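PDB 7AX7: endo-1,4-beta-xylanase, which removes acetyl groups from acetylated xylan with the help of cobalt, its CE4 domain working independently of the other domains of a multidomain xylanase. Local coordinates for residues 111-121 / 193-201; 126-137 / 158-168. All blocks are in the same frame, centred on the assembly; numbering follows the deposited sequence.

Interaction 1. Residues 111-121 / 193-201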
loop_
_atom_site.group_PDB
_atom_site.type_symbol
_atom_site.label_atom_id
_atom_site.label_comp_id
_atom_site.label_asym_id
_atom_site.label_seq_id
_atom_site.Cartn_x
_atom_site.Cartn_y
_atom_site.Cartn_z
ATOM N N TYR A 111 4.172 14.129 11.348
ATOM C CA TYR A 111 3.697 15.050 10.319
ATOM C C TYR A 111 4.700 16.168 10.040
ATOM O O TYR A 111 4.819 16.620 8.894
ATOM C CB TYR A 111 2.355 15.653 10.727
ATOM C CG TYR A 111 1.134 14.801 10.434
ATOM C CD1 TYR A 111 0.783 14.464 9.128
ATOM C CD2 TYR A 111 0.302 14.383 11.463
ATOM C CE1 TYR A 111 -0.350 13.708 8.862
ATOM C CE2 TYR A 111 -0.834 13.634 11.211
ATOM C CZ TYR A 111 -1.153 13.295 9.913
ATOM O OH TYR A 111 -2.286 12.555 9.683
ATOM N N GLN A 112 5.416 16.635 11.069
ATOM C CA GLN A 112 6.393 17.704 10.897
ATOM C C GLN A 112 7.654 17.237 10.177
ATOM O O GLN A 112 8.405 18.073 9.658
ATOM C CB GLN A 112 6.786 18.289 12.266
ATOM C CG GLN A 112 5.644 18.968 13.039
ATOM C CD GLN A 112 5.967 19.194 14.519
ATOM O OE1 GLN A 112 7.071 18.912 14.975
ATOM N NE2 GLN A 112 4.989 19.703 15.274
ATOM N N ASN A 113 7.919 15.930 10.149
ATOM C CA ASN A 113 9.218 15.436 9.714
ATOM C C ASN A 113 9.124 14.402 8.606
ATOM O O ASN A 113 10.109 13.704 8.349
ATOM C CB ASN A 113 9.990 14.863 10.905
ATOM C CG ASN A 113 10.529 15.958 11.809
ATOM O OD1 ASN A 113 11.472 16.645 11.441
ATOM N ND2 ASN A 113 9.907 16.153 12.972
ATOM N N ILE A 114 7.975 14.294 7.943
ATOM C CA ILE A 114 7.776 13.389 6.817
ATOM C C ILE A 114 7.231 14.215 5.660
ATOM O O ILE A 114 6.198 14.883 5.799
ATOM C CB ILE A 114 6.837 12.220 7.173
ATOM C CG1 ILE A 114 7.486 11.366 8.273
ATOM C CG2 ILE A 114 6.513 11.373 5.940
ATOM C CD1 ILE A 114 6.631 10.226 8.764
ATOM N N ASP A 115 7.936 14.174 4.529
ATOM C CA ASP A 115 7.694 15.018 3.366
ATOM C C ASP A 115 6.833 14.353 2.301
ATOM O O ASP A 115 6.661 14.918 1.213
ATOM C CB ASP A 115 9.035 15.443 2.758
ATOM C CG ASP A 115 9.849 16.301 3.705
ATOM O OD1 ASP A 115 9.240 17.170 4.361
ATOM O OD2 ASP A 115 11.078 16.095 3.809
ATOM N N TYR A 116 6.306 13.176 2.568
ATOM C CA TYR A 116 5.413 12.531 1.629
ATOM C C TYR A 116 3.974 12.639 2.108
ATOM O O TYR A 116 3.720 12.738 3.315
ATOM C CB TYR A 116 5.773 11.049 1.454
ATOM C CG TYR A 116 7.180 10.791 0.974
ATOM C CD1 TYR A 116 7.528 10.996 -0.357
ATOM C CD2 TYR A 116 8.153 10.316 1.844
ATOM C CE1 TYR A 116 8.804 10.747 -0.808
ATOM C CE2 TYR A 116 9.440 10.060 1.404
ATOM C CZ TYR A 116 9.758 10.274 0.081
ATOM O OH TYR A 116 11.040 10.030 -0.351
ATOM N N PRO A 117 3.003 12.615 1.194
ATOM C CA PRO A 117 1.602 12.496 1.622
ATOM C C PRO A 117 1.387 11.221 2.429
ATOM O O PRO A 117 1.894 10.146 2.086
ATOM C CB PRO A 117 0.822 12.464 0.301
ATOM C CG PRO A 117 1.759 13.066 -0.722
ATOM C CD PRO A 117 3.138 12.686 -0.273
ATOM N N PHE A 118 0.615 11.355 3.505
ATOM C CA PHE A 118 0.235 10.232 4.353
ATOM C C PHE A 118 -0.986 9.518 3.773
ATOM O O PHE A 118 -1.982 10.162 3.425
ATOM C CB PHE A 118 -0.094 10.716 5.772
ATOM C CG PHE A 118 1.116 11.090 6.609
ATOM C CD1 PHE A 118 2.019 12.053 6.174
ATOM C CD2 PHE A 118 1.325 10.490 7.848
ATOM C CE1 PHE A 118 3.118 12.405 6.949
ATOM C CE2 PHE A 118 2.421 10.833 8.627
ATOM C CZ PHE A 118 3.315 11.798 8.174
ATOM N N ILE A 119 -0.935 8.189 3.733
ATOM C CA ILE A 119 -2.038 7.374 3.239
ATOM C C ILE A 119 -2.533 6.473 4.362
ATOM O O ILE A 119 -1.735 5.819 5.039
ATOM C CB ILE A 119 -1.623 6.533 2.018
ATOM C CG1 ILE A 119 -1.180 7.450 0.870
ATOM C CG2 ILE A 119 -2.771 5.618 1.601
ATOM C CD1 ILE A 119 -2.234 8.465 0.444
ATOM N N GLN A 120 -3.844 6.459 4.575
ATOM C CA GLN A 120 -4.430 5.442 5.438
ATOM C C GLN A 120 -5.236 4.451 4.597
ATOM O O GLN A 120 -4.722 3.397 4.222
ATOM C CB GLN A 120 -5.305 6.084 6.516
ATOM C CG GLN A 120 -5.957 5.069 7.438
ATOM C CD GLN A 120 -6.784 5.721 8.520
ATOM O OE1 GLN A 120 -6.401 6.750 9.080
ATOM N NE2 GLN A 120 -7.935 5.137 8.808
ATOM N N GLY A 121 -6.489 4.784 4.270
ATOM C CA GLY A 121 -7.347 3.867 3.537
ATOM C C GLY A 121 -8.186 3.034 4.487
ATOM O O GLY A 121 -8.051 3.101 5.710
ATOM N N PRO A 193 -2.154 15.423 -3.949
ATOM C CA PRO A 193 -2.010 14.702 -2.674
ATOM C C PRO A 193 -1.061 15.376 -1.722
ATOM O O PRO A 193 -1.086 15.069 -0.523
ATOM C CB PRO A 193 -1.463 13.332 -3.102
ATOM C CG PRO A 193 -0.654 13.654 -4.332
ATOM C CD PRO A 193 -1.471 14.726 -5.055
ATOM N N ASN A 194 -0.229 16.295 -2.211
ATOM C CA ASN A 194 0.883 16.809 -1.420
ATOM C C ASN A 194 0.377 17.952 -0.544
ATOM O O ASN A 194 0.680 19.130 -0.740
ATOM C CB ASN A 194 2.027 17.228 -2.329
ATOM C CG ASN A 194 2.494 16.091 -3.216
ATOM O OD1 ASN A 194 1.927 15.839 -4.290
ATOM N ND2 ASN A 194 3.515 15.387 -2.771
ATOM N N VAL A 195 -0.439 17.564 0.429
ATOM C CA VAL A 195 -0.967 18.456 1.450
ATOM C C VAL A 195 -0.348 18.015 2.768
ATOM O O VAL A 195 -0.481 16.848 3.161
ATOM C CB VAL A 195 -2.502 18.400 1.513
ATOM C CG1 VAL A 195 -3.038 19.296 2.641
ATOM C CG2 VAL A 195 -3.110 18.782 0.166
ATOM N N GLU A 196 0.355 18.927 3.431
ATOM C CA GLU A 196 0.967 18.589 4.703
ATOM C C GLU A 196 -0.095 18.423 5.784
ATOM O O GLU A 196 -1.186 18.992 5.713
ATOM C CB GLU A 196 1.960 19.668 5.131
ATOM C CG GLU A 196 3.289 19.614 4.426
ATOM C CD GLU A 196 4.206 20.738 4.869
ATOM O OE1 GLU A 196 4.027 21.880 4.386
ATOM O OE2 GLU A 196 5.090 20.479 5.719
ATOM N N TYR A 197 0.249 17.649 6.810
ATOM C CA TYR A 197 -0.599 17.515 7.996
ATOM C C TYR A 197 -1.949 16.882 7.654
ATOM O O TYR A 197 -2.954 17.137 8.322
ATOM C CB TYR A 197 -0.800 18.870 8.681
ATOM C CG TYR A 197 0.466 19.689 8.836
ATOM C CD1 TYR A 197 1.597 19.154 9.439
ATOM C CD2 TYR A 197 0.535 20.998 8.361
ATOM C CE1 TYR A 197 2.765 19.906 9.579
ATOM C CE2 TYR A 197 1.679 21.750 8.500
ATOM C CZ TYR A 197 2.793 21.200 9.107
ATOM O OH TYR A 197 3.938 21.949 9.235
ATOM N N LYS A 198 -1.974 16.045 6.616
ATOM C CA LYS A 198 -3.180 15.366 6.167
ATOM C C LYS A 198 -2.886 13.889 5.962
ATOM O O LYS A 198 -1.782 13.512 5.562
ATOM C CB LYS A 198 -3.692 15.970 4.861
ATOM C CG LYS A 198 -5.016 15.414 4.371
ATOM C CD LYS A 198 -5.528 16.243 3.204
ATOM C CE LYS A 198 -6.880 15.732 2.705
ATOM N NZ LYS A 198 -7.981 16.015 3.674
ATOM N N ILE A 199 -3.875 13.046 6.236
ATOM C CA ILE A 199 -3.771 11.626 5.917
ATOM C C ILE A 199 -4.990 11.225 5.093
ATOM O O ILE A 199 -6.131 11.470 5.501
ATOM C CB ILE A 199 -3.622 10.756 7.185
ATOM C CG1 ILE A 199 -3.372 9.288 6.803
ATOM C CG2 ILE A 199 -4.831 10.864 8.071
ATOM C CD1 ILE A 199 -2.628 8.495 7.895
ATOM N N TRP A 200 -4.743 10.602 3.939
ATOM C CA TRP A 200 -5.751 10.358 2.914
ATOM C C TRP A 200 -6.264 8.924 2.971
ATOM O O TRP A 200 -5.478 7.980 3.089
ATOM C CB TRP A 200 -5.174 10.580 1.514
ATOM C CG TRP A 200 -4.649 11.935 1.170
ATOM C CD1 TRP A 200 -3.380 12.404 1.372
ATOM C CD2 TRP A 200 -5.360 12.974 0.492
ATOM N NE1 TRP A 200 -3.264 13.689 0.878
ATOM C CE2 TRP A 200 -4.467 14.063 0.334
ATOM C CE3 TRP A 200 -6.672 13.100 0.015
ATOM C CZ2 TRP A 200 -4.848 15.263 -0.280
ATOM C CZ3 TRP A 200 -7.044 14.297 -0.604
ATOM C CH2 TRP A 200 -6.136 15.357 -0.744
ATOM N N SER A 201 -7.582 8.763 2.849
ATOM C CA SER A 201 -8.189 7.469 2.571
ATOM C C SER A 201 -8.967 7.441 1.263
ATOM O O SER A 201 -9.301 6.351 0.783
ATOM C CB SER A 201 -9.125 7.052 3.718
ATOM O OG SER A 201 -8.386 6.898 4.914
HETATM O O HOH W 1 2.791 16.368 6.933
HETATM O O HOH W 2 6.427 18.171 3.859
HETATM O O HOH W 3 -0.266 14.198 3.585
#
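At the edge of the parallel sheet of this NodB-homology domain, Ile119 and Trp200 pair in parallel and bring residues 193-201 alongside strand 118-123. Trp200 N donates to Phe118 O at 2.8 Å and Gln120 N to Trp200 O at 2.7 Å, both nearly straight (165° and 164°). Both backbone polar atoms of Trp200 thus serve the residues flanking Ile119, the signature of a parallel pair. One step on, the partner is a side chain: Ser201 OG accepts from Gly121 N at 2.9 Å.

On the face that carries Ile199, its CG1 branch, anti to the backbone N (chi1 -174°), runs in between Phe118 CB and Gln120 CB, 3.7 Å from Phe118 CB. Tyr111 leans in from helix 108-113. Its CE1 stands 3.7 Å above the ring plane of Phe118, over the centre, while its OH end abuts Ile199 CB at 3.4 Å. Beside it, the Tyr197 ring turns an edge to Tyr111 CB. Replacing Tyr111 by an alanine would probably open a gap between Phe118, Tyr197 and Ile199 and let the Ile199 side chain shift.

On the other face Ile119 CD1 meets Trp200 CB at 3.8 Å. The indole N-H turns back to its own segment, where Trp200 NE1 donates to Pro193 O at 2.9 Å, on a lone pair of that oxygen; Val195 N uses the same oxygen, and Pro117 CB packs against it. Where the backbones diverge, one water joins Tyr111 O to Tyr197 N, and another gathers Phe118 N, Val195 O and Lys198 O. Phe186 of helix 182-189 sets its ring edge-to-face with Trp200. The arrangement is that of a short C-terminal strand added to the edge of the sheet in the distorted beta/alpha barrel characteristic of CE4 deacetylases.

Interaction 2. Residues 126-137 / 158-168. Unlike the reference sequence in segment 126-137: Ser127 (reference Trp).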
loop_
_atom_site.group_PDB
_atom_site.type_symbol
_atom_site.label_atom_id
_atom_site.label_comp_id
_atom_site.label_asym_id
_atom_site.label_seq_id
_atom_site.Cartn_x
_atom_site.Cartn_y
_atom_site.Cartn_z
ATOM N N ASP A 126 -7.095 -7.794 7.756
ATOM C CA ASP A 126 -6.430 -8.989 7.245
ATOM C C ASP A 126 -5.026 -9.155 7.819
ATOM O O ASP A 126 -4.136 -9.699 7.149
ATOM C CB ASP A 126 -6.380 -8.974 5.719
ATOM C CG ASP A 126 -5.320 -8.040 5.176
ATOM O OD1 ASP A 126 -5.144 -6.945 5.745
ATOM O OD2 ASP A 126 -4.652 -8.411 4.192
ATOM N N SER A 127 -4.804 -8.679 9.047
ATOM C CA SER A 127 -3.559 -8.945 9.750
ATOM C C SER A 127 -3.695 -10.062 10.779
ATOM O O SER A 127 -2.678 -10.593 11.234
ATOM C CB SER A 127 -3.040 -7.664 10.429
ATOM O OG SER A 127 -3.795 -7.320 11.581
ATOM N N GLU A 128 -4.920 -10.444 11.129
ATOM C CA GLU A 128 -5.195 -11.474 12.121
ATOM C C GLU A 128 -5.760 -12.708 11.426
ATOM O O GLU A 128 -6.698 -12.600 10.626
ATOM C CB GLU A 128 -6.184 -10.955 13.167
ATOM C CG GLU A 128 -6.283 -11.802 14.415
ATOM C CD GLU A 128 -5.629 -11.137 15.611
ATOM O OE1 GLU A 128 -4.408 -11.322 15.807
ATOM O OE2 GLU A 128 -6.337 -10.412 16.344
ATOM N N ASN A 129 -5.199 -13.878 11.744
ATOM C CA ASN A 129 -5.644 -15.113 11.102
ATOM C C ASN A 129 -7.104 -15.423 11.412
ATOM O O ASN A 129 -7.785 -16.077 10.611
ATOM C CB ASN A 129 -4.748 -16.275 11.533
ATOM C CG ASN A 129 -3.827 -16.740 10.420
ATOM O OD1 ASN A 129 -3.942 -17.867 9.936
ATOM N ND2 ASN A 129 -2.921 -15.865 9.994
ATOM N N SER A 130 -7.607 -14.958 12.556
ATOM C CA SER A 130 -8.996 -15.203 12.919
ATOM C C SER A 130 -9.984 -14.495 11.995
ATOM O O SER A 130 -11.186 -14.771 12.070
ATOM C CB SER A 130 -9.230 -14.777 14.373
ATOM O OG SER A 130 -8.972 -13.391 14.538
ATOM N N THR A 131 -9.521 -13.585 11.143
ATOM C CA THR A 131 -10.364 -13.017 10.095
ATOM C C THR A 131 -10.309 -13.956 8.896
ATOM O O THR A 131 -9.252 -14.132 8.280
ATOM C CB THR A 131 -9.906 -11.611 9.721
ATOM O OG1 THR A 131 -9.703 -10.847 10.915
ATOM C CG2 THR A 131 -10.953 -10.920 8.854
ATOM N N SER A 132 -11.445 -14.565 8.573
ATOM C CA SER A 132 -11.492 -15.612 7.568
ATOM C C SER A 132 -11.236 -15.046 6.172
ATOM O O SER A 132 -11.309 -13.837 5.928
ATOM C CB SER A 132 -12.858 -16.294 7.580
ATOM O OG SER A 132 -13.832 -15.406 7.049
ATOM N N VAL A 133 -10.958 -15.957 5.237
ATOM C CA VAL A 133 -10.929 -15.592 3.818
ATOM C C VAL A 133 -12.169 -14.779 3.448
ATOM O O VAL A 133 -12.075 -13.665 2.917
ATOM C CB VAL A 133 -10.815 -16.853 2.943
ATOM C CG1 VAL A 133 -10.998 -16.489 1.468
ATOM C CG2 VAL A 133 -9.485 -17.546 3.188
ATOM N N GLN A 134 -13.355 -15.337 3.711
ATOM C CA GLN A 134 -14.595 -14.705 3.252
ATOM C C GLN A 134 -14.888 -13.398 3.991
ATOM O O GLN A 134 -15.468 -12.473 3.407
ATOM C CB GLN A 134 -15.767 -15.673 3.408
ATOM C CG GLN A 134 -17.006 -15.245 2.647
ATOM C CD GLN A 134 -16.774 -15.210 1.147
ATOM O OE1 GLN A 134 -16.077 -16.062 0.596
ATOM N NE2 GLN A 134 -17.333 -14.207 0.486
ATOM N N GLN A 135 -14.513 -13.292 5.268
ATOM C CA GLN A 135 -14.603 -11.991 5.926
ATOM C C GLN A 135 -13.744 -10.962 5.198
ATOM O O GLN A 135 -14.163 -9.814 5.000
ATOM C CB GLN A 135 -14.178 -12.091 7.393
ATOM C CG GLN A 135 -15.206 -12.734 8.323
ATOM C CD GLN A 135 -14.720 -12.798 9.769
ATOM O OE1 GLN A 135 -13.724 -13.456 10.077
ATOM N NE2 GLN A 135 -15.421 -12.103 10.658
ATOM N N ARG A 136 -12.536 -11.362 4.793
ATOM C CA ARG A 136 -11.660 -10.455 4.055
ATOM C C ARG A 136 -12.305 -10.023 2.745
ATOM O O ARG A 136 -12.319 -8.833 2.408
ATOM C CB ARG A 136 -10.302 -11.126 3.816
ATOM C CG ARG A 136 -9.535 -11.340 5.114
ATOM C CD ARG A 136 -8.294 -12.205 4.964
ATOM N NE ARG A 136 -7.821 -12.607 6.288
ATOM C CZ ARG A 136 -6.544 -12.713 6.649
ATOM N NH1 ARG A 136 -5.572 -12.441 5.783
ATOM N NH2 ARG A 136 -6.242 -13.083 7.890
ATOM N N VAL A 137 -12.860 -10.982 1.999
ATOM C CA VAL A 137 -13.570 -10.668 0.763
ATOM C C VAL A 137 -14.662 -9.640 1.030
ATOM O O VAL A 137 -14.728 -8.591 0.380
ATOM C CB VAL A 137 -14.151 -11.954 0.139
ATOM C CG1 VAL A 137 -15.137 -11.621 -0.978
ATOM C CG2 VAL A 137 -13.031 -12.888 -0.362
ATOM N N ASN A 158 0.686 -14.505 4.920
ATOM C CA ASN A 158 -0.702 -14.026 4.914
ATOM C C ASN A 158 -1.496 -14.655 3.760
ATOM O O ASN A 158 -2.089 -13.988 2.903
ATOM C CB ASN A 158 -0.745 -12.503 4.861
ATOM C CG ASN A 158 -2.070 -11.964 5.337
ATOM O OD1 ASN A 158 -2.782 -12.648 6.073
ATOM N ND2 ASN A 158 -2.413 -10.738 4.935
ATOM N N SER A 159 -1.527 -15.988 3.773
ATOM C CA SER A 159 -2.148 -16.722 2.681
ATOM C C SER A 159 -3.662 -16.554 2.643
ATOM O O SER A 159 -4.262 -16.753 1.585
ATOM C CB SER A 159 -1.785 -18.203 2.774
ATOM O OG SER A 159 -2.141 -18.717 4.033
ATOM N N GLN A 160 -4.303 -16.168 3.750
ATOM C CA GLN A 160 -5.755 -16.001 3.690
ATOM C C GLN A 160 -6.146 -14.781 2.861
ATOM O O GLN A 160 -7.240 -14.747 2.281
ATOM C CB GLN A 160 -6.335 -15.919 5.098
ATOM C CG GLN A 160 -6.317 -17.252 5.834
ATOM C CD GLN A 160 -6.753 -17.127 7.284
ATOM O OE1 GLN A 160 -6.062 -16.525 8.104
ATOM N NE2 GLN A 160 -7.902 -17.695 7.603
ATOM N N THR A 161 -5.275 -13.773 2.790
ATOM C CA THR A 161 -5.522 -12.652 1.883
ATOM C C THR A 161 -5.253 -13.054 0.444
ATOM O O THR A 161 -5.972 -12.630 -0.472
ATOM C CB THR A 161 -4.668 -11.455 2.287
ATOM O OG1 THR A 161 -5.224 -10.875 3.476
ATOM C CG2 THR A 161 -4.605 -10.399 1.162
ATOM N N VAL A 162 -4.228 -13.880 0.222
ATOM C CA VAL A 162 -4.025 -14.463 -1.101
ATOM C C VAL A 162 -5.267 -15.228 -1.546
ATOM O O VAL A 162 -5.721 -15.093 -2.688
ATOM C CB VAL A 162 -2.773 -15.358 -1.099
ATOM C CG1 VAL A 162 -2.642 -16.067 -2.434
ATOM C CG2 VAL A 162 -1.521 -14.511 -0.798
ATOM N N GLN A 163 -5.846 -16.035 -0.652
ATOM C CA GLN A 163 -7.062 -16.762 -1.002
ATOM C C GLN A 163 -8.211 -15.809 -1.306
ATOM O O GLN A 163 -9.016 -16.065 -2.204
ATOM C CB GLN A 163 -7.457 -17.717 0.128
ATOM C CG GLN A 163 -6.534 -18.898 0.305
ATOM C CD GLN A 163 -6.850 -19.687 1.572
ATOM O OE1 GLN A 163 -6.512 -19.269 2.690
ATOM N NE2 GLN A 163 -7.512 -20.822 1.406
ATOM N N ALA A 164 -8.291 -14.700 -0.571
ATOM C CA ALA A 164 -9.399 -13.759 -0.717
ATOM C C ALA A 164 -9.288 -12.914 -1.979
ATOM O O ALA A 164 -10.311 -12.497 -2.525
ATOM C CB ALA A 164 -9.463 -12.843 0.505
ATOM N N LEU A 165 -8.072 -12.656 -2.458
ATOM C CA LEU A 165 -7.893 -11.639 -3.490
ATOM C C LEU A 165 -8.649 -11.923 -4.795
ATOM O O LEU A 165 -9.192 -10.968 -5.380
ATOM C CB LEU A 165 -6.392 -11.452 -3.745
ATOM C CG LEU A 165 -6.008 -10.285 -4.658
ATOM C CD1 LEU A 165 -6.514 -8.956 -4.101
ATOM C CD2 LEU A 165 -4.506 -10.234 -4.864
ATOM N N PRO A 166 -8.735 -13.158 -5.307
ATOM C CA PRO A 166 -9.467 -13.335 -6.573
ATOM C C PRO A 166 -10.926 -12.914 -6.496
ATOM O O PRO A 166 -11.401 -12.235 -7.415
ATOM C CB PRO A 166 -9.295 -14.833 -6.866
ATOM C CG PRO A 166 -7.928 -15.128 -6.288
ATOM C CD PRO A 166 -7.959 -14.365 -4.967
ATOM N N GLN A 167 -11.647 -13.282 -5.428
ATOM C CA GLN A 167 -13.034 -12.834 -5.284
ATOM C C GLN A 167 -13.118 -11.318 -5.194
ATOM O O GLN A 167 -14.067 -10.709 -5.702
ATOM C CB GLN A 167 -13.685 -13.447 -4.042
ATOM C CG GLN A 167 -14.028 -14.933 -4.123
ATOM C CD GLN A 167 -14.473 -15.508 -2.766
ATOM O OE1 GLN A 167 -13.702 -16.190 -2.086
ATOM N NE2 GLN A 167 -15.717 -15.232 -2.380
ATOM N N ILE A 168 -12.167 -10.695 -4.499
ATOM C CA ILE A 168 -12.192 -9.243 -4.351
ATOM C C ILE A 168 -12.084 -8.568 -5.714
ATOM O O ILE A 168 -12.877 -7.681 -6.046
ATOM C CB ILE A 168 -11.080 -8.769 -3.394
ATOM C CG1 ILE A 168 -11.349 -9.265 -1.965
ATOM C CG2 ILE A 168 -10.972 -7.215 -3.428
ATOM C CD1 ILE A 168 -10.160 -9.082 -1.003
HETATM O O HOH W 4 -3.662 -12.846 8.874
#
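The guanidinium of Arg136 is sandwiched between Asp126 CA, 3.7 Å from its plane on one face, and Gln160 CB, 3.5 Å away on the opposite face, each over its centre. Polar groups ring its edge. NH1 of Arg136 donates to Asn158 OD1 and to Thr161 OG1, both at 2.8 Å, and the first bond is the straighter (164°). On the other flank Arg136 NE donates to Thr131 O at 2.9 Å, from above the carbonyl plane. NH2 makes weak bonds to Glu128 O and Thr131 O and reaches a water that also bonds Asn158 OD1. A side chain extended from CG to NE delivers the group from helix 133-143 into the turn formed by residues 128-131.

Thr161 passes the chain of bonds on: its hydroxyl donates to Asp126 OD2 at 2.6 Å, on the anti lone pair. Asn158 ND2 donates to Asp126 O, so one amide bonds Arg136 through its oxygen and Asp126 through its nitrogen. The other carboxylate oxygen, Asp126 OD1, bonds His153 ND1.

Beyond this polar end the helices pack with Ala164 against Val133 and Val137. Their segment axes approach to 8.3 Å and cross at -47°. Ala164 CB lies 3.7 Å from Val137 CG2, and Val133 CG2 lies against Gln163. Further along, Gln167 NE2 donates to Gln134 OE1 in both amide planes. Ser132 and Gln135 close the start of helix 133-143 with a capping box.

Arg136 stands behind Asp126: it holds the Thr161 hydroxyl that donates to Asp126. Asp126 in turn bonds His153 and is likely to orient it, as in the aspartate-histidine pair beside the metal in CE4 esterases; the guanidinium would probably polarise the intervening hydroxyl.

From the N terminus, the chain first lays down the cobalt ligands Asp12, His62 and His66, then reaches helix 108-113 and strand 118-123, the first side of interaction 1. Directly afterwards comes segment 126-137, leading into helix 133-143; the chain then runs through strand 148-153 and returns at 158-168, closing the short loop of interaction 2. Only after helix 182-189 does 193-201 come back to 111-121, so interaction 2 is nested within the longer loop of interaction 1. The two lie on opposite sides of the chain's centre, about 28 Å apart between centres: one ties the C-terminal segment to the sheet edge, the other joins helices 133-143 and 159-174, with Asp126 at the end nearer the metal.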